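Local coordinates for regulator of Ty1 transposition protein 107 (Saccharomyces cerevisiae, PDB 3T7J) that probably recognises phosphorylated partner proteins through its paired BRCT domains, acting as a scaffold in the response to DNA damage, at residues Phe196-Ile201 with Asp217-Glu222; Thr133-Arg138 with Leu239-Thr244; Ile40-Gln45 with Asp94-Ile99; Asn61-Pro66 with Lys84-Pro89. All blocks are in the same frame, centred on the assembly; numbering follows the deposited sequence.

Contact 1 of 4, residues Phe196-Ile201 with Asp217-Glu222; sequences FKYVLI and DRDKNE
The hydroxyl of Tyr-198 donates a short hydrogen bond to the carboxylate of Asp-219, with OH and OD2 2.6 Å apart. OD2 receives it on its anti lone pair, the one turned away from OD1, and lies at the edge of the tyrosine ring in its plane, whereas the carboxylate as a whole stands nearly upright to that ring, at 85°. A second, weaker grip on the same oxygen comes from Lys-197, whose NZ lies 3.3 Å from Asp-219 OD2 in a salt bridge. A chi1 of 174° swings Lys-197 CG opposite the backbone N and over one face of the Tyr-198 ring, and the bent chain then carries NZ to the acid. Glu-222 crosses this chain at about a right angle, its CG 3.4 Å from Lys-197 CE, and its CB approaches the ring edge 4.0 Å from Tyr-198 CE2. The contact falls within a parallel beta-alpha-beta unit of the BRCT fold, linking the start of strand 198-201 to the turn that follows helix 207-218. That turn is a type I beta turn closed by a bond of 3.0 Å from Glu-222 N to Asp-219 O, which sets both acidic side chains toward the strand. A phenylalanine in place of Tyr-198 would probably cost Asp-219 OD2 its short hydrogen bond, leaving the weak lysine bond to hold a freer side chain. The Tyr-198 side chain also touches Phe-179, Ile-182 and, on helix 207-218, Ile-215. The backbone of Tyr-198 bonds to Thr-223 and Leu-225, and Lys-253 NZ reaches the carbonyls of Lys-220 and Glu-222.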
# COMPACT_ATOMS: atom_id res chain seq x y z
N PHE A 196 -7.34 27.26 11.47
CA PHE A 196 -6.13 27.35 10.64
C PHE A 196 -6.46 27.73 9.21
O PHE A 196 -7.28 27.08 8.55
CB PHE A 196 -5.39 26.02 10.66
CG PHE A 196 -4.85 25.64 12.00
CD1 PHE A 196 -3.73 26.29 12.51
CD2 PHE A 196 -5.45 24.65 12.76
CE1 PHE A 196 -3.21 25.95 13.76
CE2 PHE A 196 -4.95 24.30 14.01
CZ PHE A 196 -3.82 24.96 14.51
N LYS A 197 -5.81 28.77 8.73
CA LYS A 197 -6.04 29.22 7.38
C LYS A 197 -5.40 28.26 6.39
O LYS A 197 -5.93 28.02 5.31
CB LYS A 197 -5.49 30.64 7.18
CG LYS A 197 -5.58 31.13 5.75
CD LYS A 197 -6.35 32.42 5.68
CE LYS A 197 -5.61 33.46 4.87
NZ LYS A 197 -5.49 33.09 3.46
N TYR A 198 -4.25 27.71 6.75
CA TYR A 198 -3.55 26.80 5.86
C TYR A 198 -3.34 25.48 6.54
O TYR A 198 -2.75 25.42 7.62
CB TYR A 198 -2.18 27.35 5.45
CG TYR A 198 -2.24 28.67 4.74
CD1 TYR A 198 -2.45 28.73 3.37
CD2 TYR A 198 -2.10 29.86 5.43
CE1 TYR A 198 -2.52 29.94 2.70
CE2 TYR A 198 -2.18 31.08 4.78
CZ TYR A 198 -2.38 31.11 3.42
OH TYR A 198 -2.44 32.31 2.77
N VAL A 199 -3.78 24.40 5.90
CA VAL A 199 -3.50 23.09 6.43
C VAL A 199 -2.77 22.26 5.40
O VAL A 199 -3.23 22.09 4.27
CB VAL A 199 -4.81 22.39 6.85
CG1 VAL A 199 -4.51 20.99 7.35
CG2 VAL A 199 -5.50 23.23 7.93
N LEU A 200 -1.63 21.71 5.80
CA LEU A 200 -0.88 20.90 4.86
C LEU A 200 -0.56 19.53 5.43
O LEU A 200 -0.27 19.39 6.63
CB LEU A 200 0.45 21.58 4.51
CG LEU A 200 0.68 23.03 4.07
CD1 LEU A 200 0.57 23.26 2.57
CD2 LEU A 200 -0.07 24.10 4.88
N ILE A 201 -0.59 18.52 4.57
CA ILE A 201 -0.16 17.18 4.93
C ILE A 201 1.13 16.92 4.17
O ILE A 201 1.15 16.92 2.93
CB ILE A 201 -1.21 16.10 4.53
CG1 ILE A 201 -2.58 16.42 5.15
CG2 ILE A 201 -0.74 14.71 4.95
CD1 ILE A 201 -3.71 15.47 4.68
N ASP A 217 6.34 34.41 4.24
CA ASP A 217 6.72 35.53 3.37
C ASP A 217 5.51 36.26 2.78
O ASP A 217 5.54 37.48 2.62
CB ASP A 217 7.59 35.04 2.21
CG ASP A 217 9.03 34.80 2.62
OD1 ASP A 217 9.38 35.07 3.78
OD2 ASP A 217 9.81 34.36 1.75
N ARG A 218 4.47 35.50 2.44
CA ARG A 218 3.33 36.01 1.68
C ARG A 218 2.09 36.31 2.53
O ARG A 218 1.26 37.11 2.14
CB ARG A 218 2.96 35.04 0.54
CG ARG A 218 4.15 34.61 -0.32
CD ARG A 218 4.50 35.66 -1.38
NE ARG A 218 3.33 35.88 -2.23
CZ ARG A 218 3.18 35.34 -3.44
NH1 ARG A 218 4.15 34.59 -3.93
NH2 ARG A 218 2.08 35.57 -4.14
N ASP A 219 2.00 35.67 3.69
CA ASP A 219 0.83 35.81 4.55
C ASP A 219 1.25 35.71 6.02
O ASP A 219 0.71 34.90 6.79
CB ASP A 219 -0.21 34.75 4.21
CG ASP A 219 -1.62 35.20 4.52
OD1 ASP A 219 -1.78 36.26 5.16
OD2 ASP A 219 -2.57 34.47 4.15
N LYS A 220 2.17 36.58 6.39
CA LYS A 220 2.87 36.57 7.67
C LYS A 220 2.02 36.34 8.93
O LYS A 220 2.43 35.64 9.85
CB LYS A 220 3.65 37.88 7.82
CG LYS A 220 4.46 38.01 9.09
CD LYS A 220 5.45 39.16 8.95
CE LYS A 220 5.53 39.99 10.22
NZ LYS A 220 4.21 40.60 10.58
N ASN A 221 0.86 36.98 8.99
CA ASN A 221 0.09 36.96 10.22
C ASN A 221 -0.94 35.85 10.28
O ASN A 221 -1.66 35.73 11.27
CB ASN A 221 -0.57 38.31 10.47
CG ASN A 221 0.40 39.47 10.36
OD1 ASN A 221 1.46 39.46 10.99
ND2 ASN A 221 0.05 40.46 9.55
N GLU A 222 -1.02 35.02 9.24
CA GLU A 222 -2.02 33.95 9.21
C GLU A 222 -1.56 32.63 9.85
O GLU A 222 -0.36 32.40 10.08
CB GLU A 222 -2.53 33.71 7.79
CG GLU A 222 -3.64 34.66 7.40
CD GLU A 222 -4.88 34.47 8.26
OE1 GLU A 222 -4.99 33.41 8.92
OE2 GLU A 222 -5.74 35.37 8.29

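Contact 2 of 4, residues Thr133-Arg138 with Leu239-Thr244; sequences TKVFER and LNVDFT
The carbonyl oxygen of Leu-239 is gripped by Arg-138, whose NH2 donates to it over 2.9 Å with an N-H...O angle of 160°, and more weakly by a water. Leu-239 ends helix 229-238 of this BRCT domain in a Schellman motif, so the arginine fastens the short, weakly bonded helix 135-138, which precedes strand 143-147, to the turn that leaves the domain's last long helix. The oxygen lies in the guanidinium plane, although NH2 itself stands 38° out of the plane of the carbonyl. The guanidinium is pinned along its edges: NH1 donates to Thr-133 OG1 at 3.1 Å, again in the plane, while NE gives its hydrogen to the same water that weakly meets Leu-239 O. That water also donates to Asn-240 OD1, which ties the side chain of Asn-240 into the network. One face of the group rests over Val-135 CA, 3.8 Å below its centre. Bonds on several sides and a backbone atom beneath leave the guanidinium little freedom to rotate.

Inward, side chains pack against backbone and against each other. Val-135 CG2, trans to the amide nitrogen, presses onto the peptide between Leu-239 and Asn-240, 3.3 Å from Asn-240 N. The Val-241 side chain crosses that of Phe-136 at about a right angle, its CG2 meeting the ring obliquely 3.9 Å from CD1; Cys-232 and Ile-236 of helix 229-238 also touch this ring. A second water bridges the two backbones, accepting from Val-241 N at 2.8 Å and donating to Val-135 O at 2.9 Å.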
# COMPACT_ATOMS: atom_id res chain seq x y z
N THR A 133 -22.15 14.59 11.62
CA THR A 133 -20.97 15.17 10.99
C THR A 133 -19.87 14.13 10.84
O THR A 133 -19.91 13.08 11.50
CB THR A 133 -20.38 16.32 11.83
OG1 THR A 133 -20.08 15.83 13.15
CG2 THR A 133 -21.36 17.47 11.95
N LYS A 134 -18.89 14.44 9.99
CA LYS A 134 -17.68 13.64 9.87
C LYS A 134 -16.58 14.25 10.73
O LYS A 134 -16.61 15.44 11.08
CB LYS A 134 -17.22 13.56 8.41
CG LYS A 134 -18.26 13.04 7.42
CD LYS A 134 -18.72 11.61 7.75
CE LYS A 134 -19.56 11.04 6.62
NZ LYS A 134 -19.82 9.58 6.81
N VAL A 135 -15.57 13.44 11.03
CA VAL A 135 -14.49 13.85 11.93
C VAL A 135 -13.78 15.16 11.54
O VAL A 135 -13.66 16.06 12.37
CB VAL A 135 -13.49 12.68 12.14
CG1 VAL A 135 -12.78 12.29 10.84
CG2 VAL A 135 -12.50 13.02 13.25
N PHE A 136 -13.34 15.29 10.29
CA PHE A 136 -12.67 16.52 9.85
C PHE A 136 -13.65 17.66 9.67
O PHE A 136 -13.31 18.83 9.82
CB PHE A 136 -11.82 16.28 8.60
CG PHE A 136 -10.76 15.27 8.82
CD1 PHE A 136 -9.72 15.54 9.71
CD2 PHE A 136 -10.80 14.03 8.20
CE1 PHE A 136 -8.74 14.61 9.95
CE2 PHE A 136 -9.82 13.08 8.42
CZ PHE A 136 -8.78 13.37 9.31
N GLU A 137 -14.89 17.31 9.41
CA GLU A 137 -15.93 18.32 9.33
C GLU A 137 -16.14 19.04 10.67
O GLU A 137 -16.18 20.26 10.73
CB GLU A 137 -17.21 17.69 8.80
CG GLU A 137 -18.39 18.60 8.86
CD GLU A 137 -19.66 17.89 8.49
OE1 GLU A 137 -19.63 16.66 8.29
OE2 GLU A 137 -20.69 18.56 8.39
N ARG A 138 -16.25 18.29 11.76
CA ARG A 138 -16.41 18.98 13.04
C ARG A 138 -15.09 19.53 13.57
O ARG A 138 -15.07 20.33 14.50
CB ARG A 138 -17.15 18.11 14.07
CG ARG A 138 -16.73 16.65 14.10
CD ARG A 138 -17.48 15.82 15.16
NE ARG A 138 -16.83 14.51 15.29
CZ ARG A 138 -17.18 13.42 14.61
NH1 ARG A 138 -18.21 13.45 13.77
NH2 ARG A 138 -16.51 12.30 14.78
N LEU A 239 -12.13 8.84 15.69
CA LEU A 239 -13.16 9.75 15.21
C LEU A 239 -13.16 11.08 15.98
O LEU A 239 -14.20 11.62 16.34
CB LEU A 239 -14.55 9.10 15.23
CG LEU A 239 -14.64 7.94 14.23
CD1 LEU A 239 -16.05 7.33 14.18
CD2 LEU A 239 -14.18 8.44 12.84
N ASN A 240 -11.97 11.61 16.21
CA ASN A 240 -11.84 12.92 16.85
C ASN A 240 -10.50 13.56 16.55
O ASN A 240 -9.45 12.93 16.71
CB ASN A 240 -12.02 12.79 18.36
CG ASN A 240 -11.96 14.13 19.08
OD1 ASN A 240 -12.83 14.99 18.88
ND2 ASN A 240 -10.98 14.30 19.95
N VAL A 241 -10.52 14.82 16.13
CA VAL A 241 -9.28 15.54 15.98
C VAL A 241 -8.97 16.19 17.32
O VAL A 241 -9.75 16.99 17.83
CB VAL A 241 -9.34 16.64 14.94
CG1 VAL A 241 -8.02 17.45 14.97
CG2 VAL A 241 -9.61 16.05 13.55
N ASP A 242 -7.85 15.81 17.91
CA ASP A 242 -7.48 16.38 19.18
C ASP A 242 -6.46 17.45 18.85
O ASP A 242 -5.32 17.14 18.54
CB ASP A 242 -6.90 15.30 20.08
CG ASP A 242 -6.40 15.84 21.41
OD1 ASP A 242 -6.71 17.01 21.76
OD2 ASP A 242 -5.70 15.08 22.12
N PHE A 243 -6.87 18.71 18.88
CA PHE A 243 -5.98 19.82 18.52
C PHE A 243 -5.00 20.10 19.65
O PHE A 243 -4.07 20.89 19.51
CB PHE A 243 -6.77 21.08 18.17
CG PHE A 243 -7.38 21.04 16.79
CD1 PHE A 243 -6.57 21.08 15.66
CD2 PHE A 243 -8.74 20.97 16.63
CE1 PHE A 243 -7.13 21.04 14.38
CE2 PHE A 243 -9.31 20.94 15.36
CZ PHE A 243 -8.50 20.97 14.24
N THR A 244 -5.21 19.40 20.75
CA THR A 244 -4.42 19.51 21.97
C THR A 244 -3.13 18.70 21.82
O THR A 244 -2.11 19.01 22.42
CB THR A 244 -5.26 18.96 23.14
OG1 THR A 244 -5.66 20.04 23.99
CG2 THR A 244 -4.51 17.91 23.90
O HOH W 1 -12.92 15.91 15.21
O HOH W 2 -15.04 14.61 17.68

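Contact 3 of 4, residues Ile40-Gln45 with Asp94-Ile99; sequences IEILNQ and DLLKQI
In the BRCT fold two helices share one side of the parallel sheet, and here they are helices 37-45 and 90-99, which meet through Ile-42 and Leu-43 on the first and Leu-95, Leu-96 and Ile-99 on the second. The segment axes are steeply crossed, at 100°, and stay 11.3 Å apart at their closest, so the backbones are well separated and the side chains alone bridge the gap. They meet through aliphatic branches throughout. The tightest contact joins Ile-42 CG2 to Ile-99 CD1 at 3.5 Å. The two isoleucines lie alongside each other but run opposite ways, and so make a second touch further along, between Ile-42 CD1 and Ile-99 CG2 at 3.9 Å. For Ile-42 the chi1 of -70° leaves CG2 on the far side of CB from the main-chain nitrogen, where it faces the partner helix, while the longer branch runs on beside Ile-99.

Leu-43 works with a single methyl. Its CD2 sits 4.1 Å from CD2 of Leu-95 and equally far from CD2 of Leu-96, touching two residues that follow each other along helix 90-99. It meets Leu-96 at about a right angle. Leu-96 in turn uses that same CD2 to touch Ile-42 CG2, also at 4.1 Å, linking the leucine cluster to the isoleucine pair. Helix 7-13 closes over one end of this apolar layer, with Ala-8 against Ile-42 and Ile-11 against Ile-99, and on the sheet side Leu-95 reaches Ile-48 of the outer strand 48-50.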
# COMPACT_ATOMS: atom_id res chain seq x y z
N ILE A 40 -21.07 -17.22 -1.38
CA ILE A 40 -21.72 -15.93 -1.55
C ILE A 40 -23.25 -16.07 -1.50
O ILE A 40 -23.92 -15.24 -0.89
CB ILE A 40 -21.32 -15.23 -2.87
CG1 ILE A 40 -19.85 -14.81 -2.83
CG2 ILE A 40 -22.23 -14.01 -3.12
CD1 ILE A 40 -19.34 -14.27 -4.16
N GLU A 41 -23.78 -17.10 -2.15
CA GLU A 41 -25.23 -17.36 -2.16
C GLU A 41 -25.78 -17.69 -0.77
O GLU A 41 -26.80 -17.17 -0.35
CB GLU A 41 -25.59 -18.50 -3.12
CG GLU A 41 -27.09 -18.62 -3.40
CD GLU A 41 -27.45 -19.82 -4.26
OE1 GLU A 41 -26.54 -20.62 -4.60
OE2 GLU A 41 -28.64 -19.96 -4.61
N ILE A 42 -25.08 -18.57 -0.08
CA ILE A 42 -25.40 -18.90 1.30
C ILE A 42 -25.42 -17.64 2.17
O ILE A 42 -26.38 -17.37 2.89
CB ILE A 42 -24.38 -19.88 1.86
CG1 ILE A 42 -24.54 -21.25 1.19
CG2 ILE A 42 -24.50 -19.98 3.37
CD1 ILE A 42 -23.52 -22.25 1.61
N LEU A 43 -24.33 -16.89 2.12
CA LEU A 43 -24.21 -15.68 2.92
C LEU A 43 -25.36 -14.72 2.62
O LEU A 43 -25.96 -14.16 3.53
CB LEU A 43 -22.87 -15.01 2.66
CG LEU A 43 -21.66 -15.73 3.26
CD1 LEU A 43 -20.36 -14.99 2.91
CD2 LEU A 43 -21.79 -15.86 4.76
N ASN A 44 -25.66 -14.56 1.34
CA ASN A 44 -26.77 -13.71 0.93
C ASN A 44 -28.09 -14.17 1.53
O ASN A 44 -28.93 -13.38 1.97
CB ASN A 44 -26.88 -13.68 -0.59
CG ASN A 44 -27.98 -12.77 -1.07
OD1 ASN A 44 -27.80 -11.55 -1.18
ND2 ASN A 44 -29.15 -13.34 -1.36
N GLN A 45 -28.28 -15.48 1.56
CA GLN A 45 -29.52 -16.02 2.07
C GLN A 45 -29.63 -15.82 3.58
O GLN A 45 -30.72 -15.86 4.14
CB GLN A 45 -29.68 -17.49 1.69
CG GLN A 45 -29.82 -17.68 0.17
CD GLN A 45 -30.81 -18.78 -0.20
OE1 GLN A 45 -30.90 -19.81 0.47
NE2 GLN A 45 -31.56 -18.55 -1.28
N ASP A 94 -16.54 -19.36 11.00
CA ASP A 94 -17.36 -20.21 11.87
C ASP A 94 -18.76 -20.42 11.29
O ASP A 94 -19.36 -21.49 11.44
CB ASP A 94 -17.49 -19.61 13.28
CG ASP A 94 -16.18 -19.62 14.06
OD1 ASP A 94 -15.16 -20.12 13.52
OD2 ASP A 94 -16.17 -19.13 15.21
N LEU A 95 -19.28 -19.39 10.64
CA LEU A 95 -20.63 -19.46 10.09
C LEU A 95 -20.68 -20.41 8.91
O LEU A 95 -21.58 -21.23 8.80
CB LEU A 95 -21.13 -18.09 9.67
CG LEU A 95 -22.54 -18.07 9.08
CD1 LEU A 95 -23.55 -18.54 10.12
CD2 LEU A 95 -22.85 -16.66 8.62
N LEU A 96 -19.71 -20.28 8.01
CA LEU A 96 -19.65 -21.17 6.85
C LEU A 96 -19.35 -22.60 7.27
O LEU A 96 -19.87 -23.55 6.68
CB LEU A 96 -18.64 -20.68 5.82
CG LEU A 96 -19.15 -19.45 5.07
CD1 LEU A 96 -18.20 -19.07 3.96
CD2 LEU A 96 -20.55 -19.74 4.52
N LYS A 97 -18.51 -22.76 8.29
CA LYS A 97 -18.19 -24.09 8.82
C LYS A 97 -19.45 -24.78 9.33
O LYS A 97 -19.74 -25.93 8.98
CB LYS A 97 -17.17 -23.96 9.96
CG LYS A 97 -16.52 -25.27 10.40
CD LYS A 97 -15.43 -24.99 11.42
CE LYS A 97 -14.71 -26.26 11.85
NZ LYS A 97 -15.64 -27.24 12.46
N GLN A 98 -20.20 -24.07 10.18
CA GLN A 98 -21.40 -24.65 10.78
C GLN A 98 -22.38 -25.03 9.67
O GLN A 98 -22.96 -26.11 9.70
CB GLN A 98 -22.03 -23.66 11.77
CG GLN A 98 -23.03 -24.27 12.73
CD GLN A 98 -23.56 -23.26 13.75
OE1 GLN A 98 -24.26 -22.31 13.39
NE2 GLN A 98 -23.23 -23.47 15.02
N ILE A 99 -22.52 -24.16 8.68
CA ILE A 99 -23.42 -24.38 7.56
C ILE A 99 -23.03 -25.56 6.66
O ILE A 99 -23.90 -26.31 6.21
CB ILE A 99 -23.56 -23.10 6.72
CG1 ILE A 99 -24.47 -22.11 7.43
CG2 ILE A 99 -24.12 -23.40 5.34
CD1 ILE A 99 -24.46 -20.77 6.82

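Contact 4 of 4, residues Asn61-Pro66 with Lys84-Pro89; sequences NCIFAP and KFALKP
Strands 62-64 and 85-87 run parallel, joined by a ladder in which Leu-87 N donates to Ile-63 O over 2.8 Å, nearly along the C=O axis. Ile-63 N to Phe-85 O and Ala-65 N to Leu-87 O continue it. Asn-61 O accepts from Lys-84 N, at 2.8 Å, and Phe-85 N, at 3.1 Å. Packing is dense on the face of Cys-62, Phe-64, Phe-85 and Leu-87: a chi1 of -70° at Phe-64 turns CG away from the carbonyl carbon and sets the ring alongside Leu-87, CE1 3.8 Å from Leu-87 CB, with Cys-62 SG above one face. A serine at Phe-64 would probably open a gap between Leu-87 and Phe-91 and Ile-92 of helix 90-99, which also touch this ring. Side chains toward solvent are looser: the Pro-66 and Pro-89 rings are 4.5 Å apart at CD and CG, although Pro-89 CD lies 3.5 Å from Ala-65 O, and Lys-84 CG brushes CB of Asn-61, whose amide is engaged by Lys-24 N and Asp-22 O. Helix 72-77 connects the strands and meets Ile-63 on the other face, a beta-alpha-beta crossover at the edge of the parallel BRCT sheet.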
# COMPACT_ATOMS: atom_id res chain seq x y z
N ASN A 61 -22.61 -1.32 6.47
CA ASN A 61 -22.71 -1.22 7.93
C ASN A 61 -21.71 -2.10 8.67
O ASN A 61 -21.74 -2.20 9.89
CB ASN A 61 -24.15 -1.53 8.42
CG ASN A 61 -24.59 -3.00 8.20
OD1 ASN A 61 -23.81 -3.85 7.79
ND2 ASN A 61 -25.85 -3.28 8.51
N CYS A 62 -20.80 -2.73 7.93
CA CYS A 62 -19.97 -3.76 8.55
C CYS A 62 -18.59 -3.86 7.89
O CYS A 62 -18.44 -3.67 6.68
CB CYS A 62 -20.70 -5.11 8.49
SG CYS A 62 -19.79 -6.52 9.16
N ILE A 63 -17.58 -4.13 8.70
CA ILE A 63 -16.25 -4.36 8.15
C ILE A 63 -15.70 -5.62 8.77
O ILE A 63 -15.81 -5.81 9.98
CB ILE A 63 -15.27 -3.17 8.39
CG1 ILE A 63 -13.87 -3.52 7.89
CG2 ILE A 63 -15.20 -2.75 9.87
CD1 ILE A 63 -13.55 -2.95 6.52
N PHE A 64 -15.19 -6.52 7.93
CA PHE A 64 -14.50 -7.70 8.42
C PHE A 64 -13.00 -7.45 8.34
O PHE A 64 -12.48 -7.07 7.29
CB PHE A 64 -14.88 -8.95 7.60
CG PHE A 64 -16.31 -9.42 7.82
CD1 PHE A 64 -16.66 -10.12 8.96
CD2 PHE A 64 -17.28 -9.16 6.87
CE1 PHE A 64 -17.95 -10.55 9.17
CE2 PHE A 64 -18.61 -9.60 7.07
CZ PHE A 64 -18.93 -10.29 8.22
N ALA A 65 -12.31 -7.65 9.45
CA ALA A 65 -10.85 -7.48 9.46
C ALA A 65 -10.24 -8.16 10.68
O ALA A 65 -10.86 -8.21 11.73
CB ALA A 65 -10.50 -5.98 9.42
N PRO A 66 -9.00 -8.67 10.55
CA PRO A 66 -8.37 -9.34 11.70
C PRO A 66 -8.04 -8.37 12.84
O PRO A 66 -7.95 -8.78 13.99
CB PRO A 66 -7.08 -9.92 11.10
CG PRO A 66 -6.76 -8.98 9.95
CD PRO A 66 -8.10 -8.57 9.39
N LYS A 84 -21.98 -0.49 12.07
CA LYS A 84 -22.73 -1.18 13.10
C LYS A 84 -21.93 -2.33 13.68
O LYS A 84 -22.04 -2.63 14.86
CB LYS A 84 -24.08 -1.65 12.57
CG LYS A 84 -25.01 -0.50 12.16
CD LYS A 84 -26.45 -1.01 11.96
CE LYS A 84 -27.38 0.10 11.48
NZ LYS A 84 -28.66 -0.45 10.91
N PHE A 85 -21.10 -2.95 12.85
CA PHE A 85 -20.35 -4.12 13.26
C PHE A 85 -18.91 -4.02 12.71
O PHE A 85 -18.71 -3.70 11.55
CB PHE A 85 -21.06 -5.39 12.77
CG PHE A 85 -22.50 -5.51 13.24
CD1 PHE A 85 -22.79 -5.93 14.53
CD2 PHE A 85 -23.55 -5.17 12.41
CE1 PHE A 85 -24.12 -6.02 14.98
CE2 PHE A 85 -24.87 -5.26 12.85
CZ PHE A 85 -25.15 -5.68 14.13
N ALA A 86 -17.93 -4.26 13.56
CA ALA A 86 -16.55 -4.42 13.12
C ALA A 86 -16.16 -5.81 13.57
O ALA A 86 -15.94 -6.05 14.76
CB ALA A 86 -15.65 -3.36 13.79
N LEU A 87 -16.09 -6.74 12.63
CA LEU A 87 -16.03 -8.15 12.99
C LEU A 87 -14.78 -8.82 12.42
O LEU A 87 -14.32 -8.48 11.33
CB LEU A 87 -17.27 -8.89 12.47
CG LEU A 87 -18.63 -8.38 13.00
CD1 LEU A 87 -19.78 -9.11 12.32
CD2 LEU A 87 -18.73 -8.52 14.51
N LYS A 88 -14.23 -9.76 13.18
CA LYS A 88 -13.12 -10.57 12.73
C LYS A 88 -13.64 -11.57 11.70
O LYS A 88 -14.80 -11.99 11.74
CB LYS A 88 -12.48 -11.28 13.92
CG LYS A 88 -11.95 -10.33 14.99
CD LYS A 88 -11.33 -11.07 16.19
CE LYS A 88 -12.39 -11.83 16.98
NZ LYS A 88 -11.87 -12.44 18.24
N PRO A 89 -12.77 -11.96 10.77
CA PRO A 89 -13.10 -12.93 9.72
C PRO A 89 -13.63 -14.24 10.31
O PRO A 89 -14.41 -14.93 9.64
CB PRO A 89 -11.75 -13.19 9.03
CG PRO A 89 -10.84 -12.13 9.49
CD PRO A 89 -11.35 -11.59 10.77

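How the contacts relate
From the N terminus, contact 3 opens first, at residues 40-45, and its loop closes only at 94-99. Contact 4 opens and closes within that span, pairing neighbouring strands, and strand 85-87 leads directly into helix 90-99; in the first BRCT domain contact 4 ties the edge of the sheet and contact 3 joins helices 37-45 and 90-99 beside it. The chain then passes to the second domain, where contact 2 brings residues 133-138 to 239-244 and encloses contact 1, a local closure around helix 207-218. Phe-196 CE2 packs 3.9 Å from Phe-243 CE1, joining contacts 1 and 2. Between domains, contacts 2 and 4 come nearest, about 10 Å between nearest atoms, without touching.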